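Local coordinates for protein 2-oxoglutarate carboxylase small subunit (Hydrogenobacter thermophilus, PDB 7KCT) that belongs to the biotin carboxylase family, has an ATP-grasp domain and binds adenosine-5'-diphosphate, bicarbonate ion and magnesium ion as a two-copy assembly, at residues I159-L164 against E183-N188; I118-D123 against K272-Y277; C345-E350 against E416-S421; E364-P369 against S392-L397. All coordinates share one frame; numbering follows the deposited sequence.

Contact 1: I159-L164 against E183-N188. With ADP (adenosine-5'-diphosphate), chain C.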
# COMPACT_ATOMS: atom_id res chain seq x y z
N ILE A 159 24.54 31.43 28.20
CA ILE A 159 23.77 30.23 28.03
C ILE A 159 24.53 29.01 28.51
O ILE A 159 23.99 28.11 29.10
CB ILE A 159 23.49 29.97 26.55
CG1 ILE A 159 22.68 31.09 25.93
CG2 ILE A 159 22.78 28.65 26.38
CD1 ILE A 159 21.35 31.36 26.59
N GLY A 160 25.81 29.02 28.23
CA GLY A 160 26.68 27.93 28.56
C GLY A 160 26.98 27.02 27.37
O GLY A 160 26.07 26.58 26.71
N TYR A 161 28.24 26.72 27.10
CA TYR A 161 28.59 25.77 26.05
C TYR A 161 28.18 24.35 26.46
O TYR A 161 28.10 24.03 27.66
CB TYR A 161 30.08 25.82 25.74
CG TYR A 161 30.52 27.11 25.07
CD1 TYR A 161 30.74 28.26 25.83
CD2 TYR A 161 30.71 27.19 23.71
CE1 TYR A 161 31.16 29.45 25.23
CE2 TYR A 161 31.10 28.39 23.10
CZ TYR A 161 31.33 29.51 23.88
OH TYR A 161 31.71 30.67 23.29
N PRO A 162 27.90 23.47 25.48
CA PRO A 162 27.92 23.77 24.04
C PRO A 162 26.70 24.58 23.55
O PRO A 162 25.67 24.54 24.20
CB PRO A 162 27.93 22.38 23.40
CG PRO A 162 27.20 21.50 24.39
CD PRO A 162 27.59 22.06 25.76
N VAL A 163 26.86 25.31 22.45
CA VAL A 163 25.77 26.07 21.84
C VAL A 163 25.75 25.76 20.35
O VAL A 163 26.70 25.18 19.80
CB VAL A 163 25.89 27.59 22.04
CG1 VAL A 163 25.96 27.94 23.51
CG2 VAL A 163 27.08 28.16 21.28
N LEU A 164 24.67 26.19 19.70
CA LEU A 164 24.41 25.95 18.28
C LEU A 164 24.10 27.28 17.60
O LEU A 164 23.22 28.02 18.04
CB LEU A 164 23.23 25.01 18.11
CG LEU A 164 22.97 24.36 16.77
CD1 LEU A 164 24.14 23.48 16.41
CD2 LEU A 164 21.76 23.55 16.91
N GLU A 183 36.61 29.44 20.67
CA GLU A 183 37.38 29.33 19.44
C GLU A 183 36.51 28.82 18.30
O GLU A 183 36.59 29.32 17.17
CB GLU A 183 38.61 28.43 19.66
N GLU A 184 35.64 27.84 18.58
CA GLU A 184 34.80 27.27 17.52
C GLU A 184 33.69 28.25 17.12
O GLU A 184 33.36 28.37 15.94
CB GLU A 184 34.20 25.94 17.98
CG GLU A 184 35.20 24.80 18.18
CD GLU A 184 34.55 23.41 18.35
OE1 GLU A 184 35.25 22.39 18.09
OE2 GLU A 184 33.37 23.31 18.76
N LEU A 185 33.11 28.94 18.10
CA LEU A 185 32.06 29.92 17.83
C LEU A 185 32.48 30.98 16.82
O LEU A 185 31.73 31.32 15.90
CB LEU A 185 31.66 30.61 19.14
CG LEU A 185 30.51 31.61 19.11
CD1 LEU A 185 29.20 30.81 19.01
CD2 LEU A 185 30.53 32.51 20.33
N VAL A 186 33.66 31.56 17.02
CA VAL A 186 34.11 32.64 16.15
C VAL A 186 34.36 32.10 14.74
O VAL A 186 33.94 32.72 13.75
CB VAL A 186 35.36 33.31 16.74
CG1 VAL A 186 35.88 34.34 15.75
CG2 VAL A 186 35.02 33.91 18.10
N ARG A 187 35.00 30.93 14.63
CA ARG A 187 35.14 30.34 13.31
C ARG A 187 33.80 30.09 12.68
O ARG A 187 33.54 30.48 11.55
CB ARG A 187 35.91 29.03 13.36
CG ARG A 187 36.31 28.52 11.96
CD ARG A 187 37.30 27.34 11.91
NE ARG A 187 37.55 26.70 13.22
CZ ARG A 187 38.59 26.98 14.06
NH1 ARG A 187 39.50 27.88 13.74
NH2 ARG A 187 38.63 26.35 15.25
N ASN A 188 32.92 29.41 13.42
CA ASN A 188 31.68 28.94 12.83
C ASN A 188 30.72 30.08 12.49
O ASN A 188 29.90 29.93 11.58
CB ASN A 188 30.98 27.96 13.77
CG ASN A 188 31.63 26.60 13.80
OD1 ASN A 188 32.35 26.23 12.88
ND2 ASN A 188 31.40 25.85 14.88
PB ADP C . 16.05 23.14 9.42
O1B ADP C . 17.18 23.13 8.46
O2B ADP C . 15.16 21.98 9.79
O3B ADP C . 15.28 24.45 9.47
PA ADP C . 16.00 22.97 12.23
O1A ADP C . 14.77 22.13 12.34
O2A ADP C . 16.21 24.04 13.28
O3A ADP C . 16.91 23.38 11.02
O5' ADP C . 17.13 21.74 13.09
C5' ADP C . 17.91 20.90 12.16
C4' ADP C . 18.23 19.70 12.97
O4' ADP C . 19.36 20.12 13.76
C3' ADP C . 17.14 19.32 13.90
O3' ADP C . 16.35 18.25 13.34
C2' ADP C . 18.00 18.70 15.00
O2' ADP C . 18.58 17.40 14.59
C1' ADP C . 19.19 19.61 15.08
N9 ADP C . 18.97 20.71 16.05
C8 ADP C . 18.28 21.92 15.89
N7 ADP C . 18.34 22.68 17.02
C5 ADP C . 19.06 21.90 17.93
C6 ADP C . 19.46 22.13 19.27
N6 ADP C . 19.10 23.28 19.90
N1 ADP C . 20.14 21.19 19.97
C2 ADP C . 20.46 20.08 19.26
N3 ADP C . 20.17 19.73 17.99
C4 ADP C . 19.46 20.69 17.34
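Y161 and V163 meet L185 where the small three-stranded antiparallel sheet of the ATP-grasp domain is backed by helix 182-200. L185 divides the work between its two methyls. CD2 meets the phenol end of Y161, with Y161 OH 3.7 Å away, and the two side chains cross at about a right angle. CD1 turns to V163, where the distance from L185 CD1 to V163 CG2 is 4.1 Å. The leucine reaches both because its CG stands opposite the backbone N (chi1 -176°), which carries the fork out from the helix. The ring of Y161, anti to the carbonyl carbon (chi1 -68°), is swung out to the helix and so brings its OH to L185. Y161 ends the turn that follows helix 149-159, and a cis peptide joins it to P162, just before strand 163-167. Helix 149-159 packs beside it: A156 touches Y161, and A152 and K153 touch L185. K209 NZ ties the turn by bonding to the carbonyls of G160 and P162. The next strand residue, L164, points away from the helix toward the nucleotide pocket, and its CD2 lies 3.3 Å from C5 of the ADP of chain C.

Contact 2: I118-D123 against K272-Y277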
# COMPACT_ATOMS: atom_id res chain seq x y z
N ILE A 118 2.71 32.67 7.05
CA ILE A 118 3.93 32.21 6.42
C ILE A 118 5.06 33.20 6.68
O ILE A 118 6.18 32.83 7.08
CB ILE A 118 3.68 32.01 4.91
CG1 ILE A 118 2.71 30.84 4.68
CG2 ILE A 118 4.98 31.78 4.21
CD1 ILE A 118 2.38 30.59 3.24
N GLU A 119 4.79 34.48 6.47
CA GLU A 119 5.80 35.50 6.69
C GLU A 119 6.18 35.60 8.17
O GLU A 119 7.34 35.82 8.51
CB GLU A 119 5.27 36.83 6.21
CG GLU A 119 6.26 37.88 5.80
CD GLU A 119 5.47 38.99 5.15
OE1 GLU A 119 4.61 39.56 5.85
OE2 GLU A 119 5.64 39.22 3.93
N LEU A 120 5.20 35.52 9.05
CA LEU A 120 5.50 35.59 10.47
C LEU A 120 6.44 34.48 10.93
O LEU A 120 7.40 34.73 11.66
CB LEU A 120 4.20 35.53 11.25
CG LEU A 120 4.31 35.47 12.77
CD1 LEU A 120 4.77 36.82 13.34
CD2 LEU A 120 3.01 34.99 13.42
N MET A 121 6.13 33.23 10.59
CA MET A 121 6.88 32.07 11.03
C MET A 121 8.04 31.74 10.14
O MET A 121 8.65 30.68 10.34
CB MET A 121 5.95 30.87 11.15
CG MET A 121 4.84 31.25 12.03
SD MET A 121 5.32 31.80 13.73
CE MET A 121 5.67 30.29 14.72
N GLY A 122 8.40 32.63 9.24
CA GLY A 122 9.47 32.41 8.30
C GLY A 122 10.84 32.70 8.83
O GLY A 122 11.84 32.44 8.15
N ASP A 123 10.93 33.23 10.03
CA ASP A 123 12.19 33.51 10.68
C ASP A 123 12.17 32.74 11.99
O ASP A 123 11.21 32.86 12.75
CB ASP A 123 12.35 35.01 10.89
CG ASP A 123 13.54 35.35 11.74
OD1 ASP A 123 13.39 35.34 12.98
OD2 ASP A 123 14.64 35.61 11.17
N LYS A 272 -3.94 28.22 17.01
CA LYS A 272 -5.11 29.09 17.01
C LYS A 272 -4.72 30.54 17.28
O LYS A 272 -5.28 31.46 16.67
CB LYS A 272 -6.10 28.62 18.07
CG LYS A 272 -6.81 27.36 17.75
CD LYS A 272 -7.51 26.81 18.99
CE LYS A 272 -8.66 25.86 18.63
NZ LYS A 272 -9.95 26.63 18.45
N GLU A 273 -3.73 30.77 18.15
CA GLU A 273 -3.35 32.15 18.47
C GLU A 273 -2.84 32.89 17.24
O GLU A 273 -3.07 34.10 17.10
CB GLU A 273 -2.27 32.20 19.56
CG GLU A 273 -2.76 31.97 20.99
CD GLU A 273 -1.67 32.24 22.04
OE1 GLU A 273 -0.86 33.19 21.89
OE2 GLU A 273 -1.63 31.48 23.03
N ILE A 274 -2.11 32.21 16.36
CA ILE A 274 -1.61 32.90 15.18
C ILE A 274 -2.55 32.71 13.99
O ILE A 274 -2.19 33.03 12.85
CB ILE A 274 -0.17 32.45 14.81
CG1 ILE A 274 -0.12 30.97 14.43
CG2 ILE A 274 0.80 32.73 15.95
CD1 ILE A 274 1.24 30.51 13.96
N GLY A 275 -3.74 32.19 14.24
CA GLY A 275 -4.71 31.92 13.19
C GLY A 275 -4.20 30.98 12.11
O GLY A 275 -4.30 31.30 10.93
N TYR A 276 -3.68 29.81 12.51
CA TYR A 276 -3.16 28.84 11.54
C TYR A 276 -4.32 28.04 10.98
O TYR A 276 -5.21 27.62 11.71
CB TYR A 276 -2.13 27.87 12.19
CG TYR A 276 -1.24 27.21 11.15
CD1 TYR A 276 -0.18 27.89 10.62
CD2 TYR A 276 -1.49 25.92 10.67
CE1 TYR A 276 0.60 27.35 9.65
CE2 TYR A 276 -0.67 25.36 9.67
CZ TYR A 276 0.36 26.09 9.16
OH TYR A 276 1.23 25.65 8.18
N TYR A 277 -4.28 27.77 9.66
CA TYR A 277 -5.13 26.75 9.06
C TYR A 277 -4.34 26.05 7.95
O TYR A 277 -3.25 26.47 7.57
CB TYR A 277 -6.48 27.32 8.53
CG TYR A 277 -6.40 28.54 7.61
CD1 TYR A 277 -5.92 28.42 6.32
CD2 TYR A 277 -6.90 29.80 8.01
CE1 TYR A 277 -5.85 29.51 5.46
CE2 TYR A 277 -6.84 30.92 7.16
CZ TYR A 277 -6.33 30.76 5.88
OH TYR A 277 -6.25 31.84 5.01
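I274 meets L120 and M121 with its branches split between them, and it does so from an uncommon conformation: CG1 sits between the backbone N and the carbonyl carbon (chi1 64°). That torsion leaves CG2 anti to the carbonyl carbon and sends CG1 and its terminal methyl along a separate path. CG2 goes to the leucine, with I274 CG2 4.0 Å from L120 CD2. The other branch goes to the methionine, with I274 CD1 4.2 Å from M121 CG. Both neighbours approach at a slant. The M121 chain, bent at chi2 and again at chi3, passes alongside I274 CD1, with CG nearest and the sulfur almost as close.

Both segments are helix ends. Helix 257-273 stops just before I274 in a Schellman motif, with G275 at positive phi as its C-prime residue and G275 N bonded to K272 O at 3.0 Å. M121 is the first residue past helix 115-120 to leave helical backbone angles, and V117 of that helix also packs on I274. Beyond M121 the chain turns to D123, the N-cap of the next helix, whose OD1 accepts from R126 N and whose OD2 pairs with R202; these three residues form the bicarbonate pocket. R126 also ties back to the carbonyls of E119 and L120.

No hydrogen bond or charge pair crosses between the segments. Their cohesion is therefore dispersive and hydrophobic, while D123 and R126, on the far side of the turn from I274, carry the hydrogen bonds and the salt bridge of the bicarbonate pocket.

Contact 3: C345-E350 against E416-S421. With ADP (adenosine-5'-diphosphate), chain D.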
# COMPACT_ATOMS: atom_id res chain seq x y z
N CYS A 345 10.90 5.27 5.29
CA CYS A 345 12.30 5.38 4.92
C CYS A 345 12.39 6.13 3.61
O CYS A 345 11.64 5.84 2.67
CB CYS A 345 12.96 4.01 4.83
SG CYS A 345 13.05 3.09 6.37
N ARG A 346 13.29 7.11 3.56
CA ARG A 346 13.56 7.85 2.33
C ARG A 346 14.54 7.06 1.51
O ARG A 346 15.64 6.75 1.99
CB ARG A 346 14.11 9.23 2.63
CG ARG A 346 13.21 9.98 3.58
CD ARG A 346 13.44 11.45 3.42
NE ARG A 346 12.69 12.22 4.40
CZ ARG A 346 12.70 13.54 4.41
NH1 ARG A 346 13.41 14.16 3.47
NH2 ARG A 346 12.05 14.22 5.35
N ILE A 347 14.14 6.72 0.29
CA ILE A 347 14.99 6.03 -0.67
C ILE A 347 15.59 7.13 -1.54
O ILE A 347 14.92 7.63 -2.44
CB ILE A 347 14.23 5.03 -1.54
CG1 ILE A 347 13.25 4.22 -0.71
CG2 ILE A 347 15.19 4.19 -2.30
CD1 ILE A 347 13.86 3.43 0.26
N ASN A 348 16.84 7.49 -1.27
CA ASN A 348 17.51 8.56 -1.99
C ASN A 348 18.55 7.97 -2.93
O ASN A 348 19.15 6.92 -2.66
CB ASN A 348 18.21 9.55 -1.04
CG ASN A 348 17.27 10.20 -0.06
OD1 ASN A 348 16.15 10.58 -0.40
ND2 ASN A 348 17.73 10.36 1.18
N ALA A 349 18.76 8.66 -4.04
CA ALA A 349 19.84 8.32 -4.97
C ALA A 349 21.10 8.99 -4.41
O ALA A 349 21.40 10.14 -4.72
CB ALA A 349 19.54 8.82 -6.38
N GLU A 350 21.75 8.31 -3.45
CA GLU A 350 23.00 8.83 -2.90
C GLU A 350 23.82 7.66 -2.36
O GLU A 350 23.28 6.58 -2.09
CB GLU A 350 22.75 9.90 -1.82
CG GLU A 350 21.88 9.56 -0.68
CD GLU A 350 21.30 10.82 0.04
OE1 GLU A 350 21.14 11.92 -0.57
OE2 GLU A 350 21.00 10.70 1.24
N GLU A 416 14.38 -5.13 1.60
CA GLU A 416 15.16 -6.22 1.00
C GLU A 416 14.60 -6.63 -0.35
O GLU A 416 15.31 -7.23 -1.15
CB GLU A 416 15.18 -7.39 1.97
CG GLU A 416 16.21 -7.25 3.09
CD GLU A 416 15.95 -8.26 4.22
OE1 GLU A 416 14.88 -8.89 4.22
OE2 GLU A 416 16.78 -8.37 5.13
N THR A 417 13.35 -6.32 -0.64
CA THR A 417 12.79 -6.68 -1.94
C THR A 417 12.67 -5.51 -2.92
O THR A 417 12.28 -5.73 -4.06
CB THR A 417 11.42 -7.35 -1.76
OG1 THR A 417 10.46 -6.40 -1.31
CG2 THR A 417 11.52 -8.49 -0.79
N TYR A 418 13.06 -4.31 -2.51
CA TYR A 418 12.99 -3.14 -3.37
C TYR A 418 14.25 -3.11 -4.24
O TYR A 418 15.34 -2.76 -3.76
CB TYR A 418 12.87 -1.88 -2.52
CG TYR A 418 12.20 -0.68 -3.18
CD1 TYR A 418 12.28 -0.44 -4.54
CD2 TYR A 418 11.45 0.21 -2.40
CE1 TYR A 418 11.65 0.66 -5.11
CE2 TYR A 418 10.85 1.33 -2.95
CZ TYR A 418 10.94 1.56 -4.31
OH TYR A 418 10.29 2.67 -4.83
N GLU A 419 14.09 -3.43 -5.53
CA GLU A 419 15.23 -3.51 -6.45
C GLU A 419 15.36 -2.19 -7.21
O GLU A 419 14.41 -1.77 -7.89
CB GLU A 419 15.08 -4.66 -7.46
CG GLU A 419 16.35 -4.77 -8.38
CD GLU A 419 16.41 -6.00 -9.24
OE1 GLU A 419 17.53 -6.37 -9.70
OE2 GLU A 419 15.35 -6.57 -9.48
N ILE A 420 16.55 -1.57 -7.13
CA ILE A 420 16.91 -0.36 -7.89
C ILE A 420 18.35 -0.53 -8.34
O ILE A 420 19.24 -0.68 -7.49
CB ILE A 420 16.78 0.96 -7.08
CG1 ILE A 420 15.37 1.09 -6.49
CG2 ILE A 420 17.03 2.21 -7.95
CD1 ILE A 420 15.06 2.30 -5.63
N SER A 421 18.59 -0.58 -9.64
CA SER A 421 19.96 -0.56 -10.12
C SER A 421 20.15 0.64 -11.03
O SER A 421 19.20 1.23 -11.58
CB SER A 421 20.37 -1.86 -10.88
OG SER A 421 19.79 -1.83 -12.15
PB ADP D . 10.67 17.97 5.53
O1B ADP D . 9.42 18.03 4.67
O2B ADP D . 10.72 17.13 6.79
O3B ADP D . 11.46 19.23 5.61
PA ADP D . 13.13 17.80 3.97
O1A ADP D . 13.97 17.12 2.94
O2A ADP D . 13.68 18.84 4.93
O3A ADP D . 11.94 16.98 4.62
O5' ADP D . 12.25 19.08 2.75
C5' ADP D . 12.22 18.57 1.35
C4' ADP D . 12.60 19.57 0.35
O4' ADP D . 12.37 20.91 0.71
C3' ADP D . 14.21 19.30 0.21
O3' ADP D . 14.54 19.44 -1.06
C2' ADP D . 14.66 20.48 1.16
O2' ADP D . 15.84 21.02 0.78
C1' ADP D . 13.58 21.51 0.70
N9 ADP D . 13.27 22.60 1.71
C8 ADP D . 12.94 22.48 3.08
N7 ADP D . 12.75 23.67 3.70
C5 ADP D . 12.92 24.60 2.69
C6 ADP D . 12.86 26.00 2.71
N6 ADP D . 12.56 26.68 3.87
N1 ADP D . 13.09 26.72 1.56
C2 ADP D . 13.41 25.96 0.45
N3 ADP D . 13.51 24.62 0.28
C4 ADP D . 13.25 23.96 1.45
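I347 faces Y418 and I420 with a different branch for each. Its CG1 lies 4.4 Å from Y418 CE2 and approaches the ring obliquely. Its CG2 meets the terminal methyl of the other isoleucine, I420 CD1, at 3.8 Å, the two side chains slanting across one another. The first torsion of I347 is somewhat compressed (chi1 -43°), with CG1 opposite the carbonyl carbon and CG2 opposite the backbone N, a spread that serves both partners. I427 of helix 427-435 touches both isoleucines and closes the apolar cluster. The polar end of the tyrosine leaves this cluster: Y418 OH is hydrogen-bonded to Y366 OH.

The preceding residue of strand 341-351, R346, turns the opposite way, to the nucleotide. It runs extended from CG to NE and presents the edge of its guanidinium to the ADP of chain D. NH1 of R346 gives a fairly straight bond to O1A (3.1 Å, 161°), and NH2 of R346 a similar one to the bridging O3A (2.9 Å, 157°). E248 at NE and E304 at NH2 make salt bridges that probably fix the rotation of the group and temper its charge. Further along, N348 ND2 makes a weak bond to E350 OE2.

On the outer flank E416 and E419 form salt bridges with K31 and R49 of the second subunit. The strand thus has one face in a hydrophobic core and the other in a nucleotide site, within the C-terminal domain of the biotin carboxylase family.

Contact 4: E364-P369 against S392-L397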
# COMPACT_ATOMS: atom_id res chain seq x y z
N GLU A 364 17.91 1.56 -14.04
CA GLU A 364 17.85 0.42 -14.95
C GLU A 364 16.81 -0.54 -14.36
O GLU A 364 15.61 -0.42 -14.63
CB GLU A 364 19.22 -0.26 -15.08
N ARG A 365 17.24 -1.43 -13.48
CA ARG A 365 16.30 -2.34 -12.86
C ARG A 365 15.46 -1.60 -11.81
O ARG A 365 15.96 -0.74 -11.08
CB ARG A 365 17.01 -3.54 -12.23
CG ARG A 365 17.73 -4.49 -13.23
CD ARG A 365 18.73 -5.40 -12.51
NE ARG A 365 19.57 -6.12 -13.47
N TYR A 366 14.16 -1.90 -11.78
CA TYR A 366 13.28 -1.21 -10.84
C TYR A 366 12.10 -2.12 -10.52
O TYR A 366 11.31 -2.46 -11.42
CB TYR A 366 12.79 0.11 -11.42
CG TYR A 366 12.16 1.02 -10.42
CD1 TYR A 366 12.93 1.65 -9.45
CD2 TYR A 366 10.81 1.21 -10.41
CE1 TYR A 366 12.36 2.49 -8.52
CE2 TYR A 366 10.21 2.03 -9.46
CZ TYR A 366 10.99 2.66 -8.51
OH TYR A 366 10.40 3.48 -7.57
N TYR A 367 11.99 -2.54 -9.28
CA TYR A 367 10.84 -3.32 -8.85
C TYR A 367 10.36 -2.76 -7.53
O TYR A 367 11.13 -2.70 -6.57
CB TYR A 367 11.16 -4.80 -8.68
CG TYR A 367 10.03 -5.55 -7.99
CD1 TYR A 367 8.91 -5.99 -8.70
CD2 TYR A 367 10.07 -5.79 -6.61
CE1 TYR A 367 7.87 -6.70 -8.05
CE2 TYR A 367 9.06 -6.45 -5.96
CZ TYR A 367 7.95 -6.88 -6.68
OH TYR A 367 6.98 -7.57 -5.99
N VAL A 368 9.08 -2.37 -7.48
CA VAL A 368 8.46 -1.78 -6.30
C VAL A 368 7.79 -2.86 -5.44
O VAL A 368 6.90 -3.57 -5.92
CB VAL A 368 7.42 -0.74 -6.76
CG1 VAL A 368 6.74 -0.11 -5.60
CG2 VAL A 368 8.08 0.32 -7.58
N PRO A 369 8.11 -2.97 -4.16
CA PRO A 369 7.41 -3.96 -3.33
C PRO A 369 5.98 -3.54 -3.01
O PRO A 369 5.64 -2.36 -3.01
CB PRO A 369 8.27 -4.03 -2.07
CG PRO A 369 8.75 -2.63 -1.92
CD PRO A 369 9.02 -2.14 -3.34
N SER A 392 17.44 14.37 -4.16
CA SER A 392 17.81 13.01 -4.58
C SER A 392 16.75 11.97 -4.25
O SER A 392 16.95 10.78 -4.55
CB SER A 392 19.14 12.58 -3.95
OG SER A 392 19.09 12.66 -2.53
N LEU A 393 15.60 12.39 -3.73
CA LEU A 393 14.54 11.47 -3.32
C LEU A 393 14.00 10.74 -4.54
O LEU A 393 13.68 11.35 -5.55
CB LEU A 393 13.44 12.25 -2.60
CG LEU A 393 12.37 11.40 -1.90
CD1 LEU A 393 12.98 10.42 -0.90
CD2 LEU A 393 11.36 12.33 -1.23
N ILE A 394 14.02 9.41 -4.47
CA ILE A 394 13.43 8.53 -5.48
C ILE A 394 12.05 8.04 -5.05
O ILE A 394 11.13 7.92 -5.85
CB ILE A 394 14.33 7.30 -5.74
CG1 ILE A 394 15.64 7.58 -6.42
CG2 ILE A 394 13.55 6.19 -6.53
CD1 ILE A 394 16.54 6.37 -6.35
N ALA A 395 11.94 7.62 -3.79
CA ALA A 395 10.73 6.95 -3.33
C ALA A 395 10.70 7.08 -1.83
O ALA A 395 11.74 7.30 -1.19
CB ALA A 395 10.71 5.48 -3.75
N LYS A 396 9.51 7.04 -1.28
CA LYS A 396 9.29 6.89 0.16
C LYS A 396 8.63 5.55 0.35
O LYS A 396 7.60 5.26 -0.29
CB LYS A 396 8.42 8.01 0.74
CG LYS A 396 8.89 9.39 0.33
CD LYS A 396 8.18 10.53 1.06
CE LYS A 396 6.69 10.62 0.72
NZ LYS A 396 6.22 12.03 0.82
N LEU A 397 9.24 4.70 1.14
CA LEU A 397 8.64 3.43 1.51
C LEU A 397 8.02 3.58 2.89
O LEU A 397 8.72 3.95 3.83
CB LEU A 397 9.69 2.33 1.50
CG LEU A 397 9.26 0.91 1.78
CD1 LEU A 397 8.20 0.58 0.79
CD2 LEU A 397 10.54 0.06 1.65
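From Y366 to P369 and from I394 to L397 the backbones run in nearly the same direction, 15° apart. Even where they come closer, at P369 and L397, their CA atoms are 8.9 Å apart, so only side chains bridge them. Y366 reaches over with its phenol end. Its OH lies 4.3 Å from I394 CG2, and the same Y366 OH is 4.3 Å from A395 CB. The I394 methyl stands obliquely to the ring. Y366 CG is opposite the backbone N (chi1 -166°), which extends the ring across the gap, and its hydroxyl is also bonded to ND1 of H378 of the same chain, besides Y418. At the other end the packing is apolar, with P369 CG 4.2 Å from L397 CD1; M411, A414 and L415 of helix 404-417 also touch the leucine.

Just outside, Y367 stacks its ring on H378 of the second subunit, whose NE2 is also hydrogen-bonded to V368 O. I394 and A395 both face I347 across the sheet: strand 393-401 carries a classic beta bulge here, in the antiparallel sheet of the biotin carboxylase C-terminal domain.

How the contacts relate
Along the chain contact 2 forms the outer closure, with contact 1 nested inside its loop; contacts 3 and 4 follow, with 4 nested inside 3. Contact 1 lies in the ATP-grasp domain, about 30 Å from contact 2 between centres. Contacts 2 and 3 lie on opposite sides of the chain's centre, about 36 Å apart between centres. Contacts 3 and 4, with centres about 5 Å apart, form one unit of the C-terminal domain: strands 341-351 and 393-401 are sheet neighbours, strands 366-367 and 419-420 pair, and both contacts touch the second subunit. Contacts 1 and 3 border different ADP molecules, and segment 118-123 of contact 2 ends on D123 of the bicarbonate pocket.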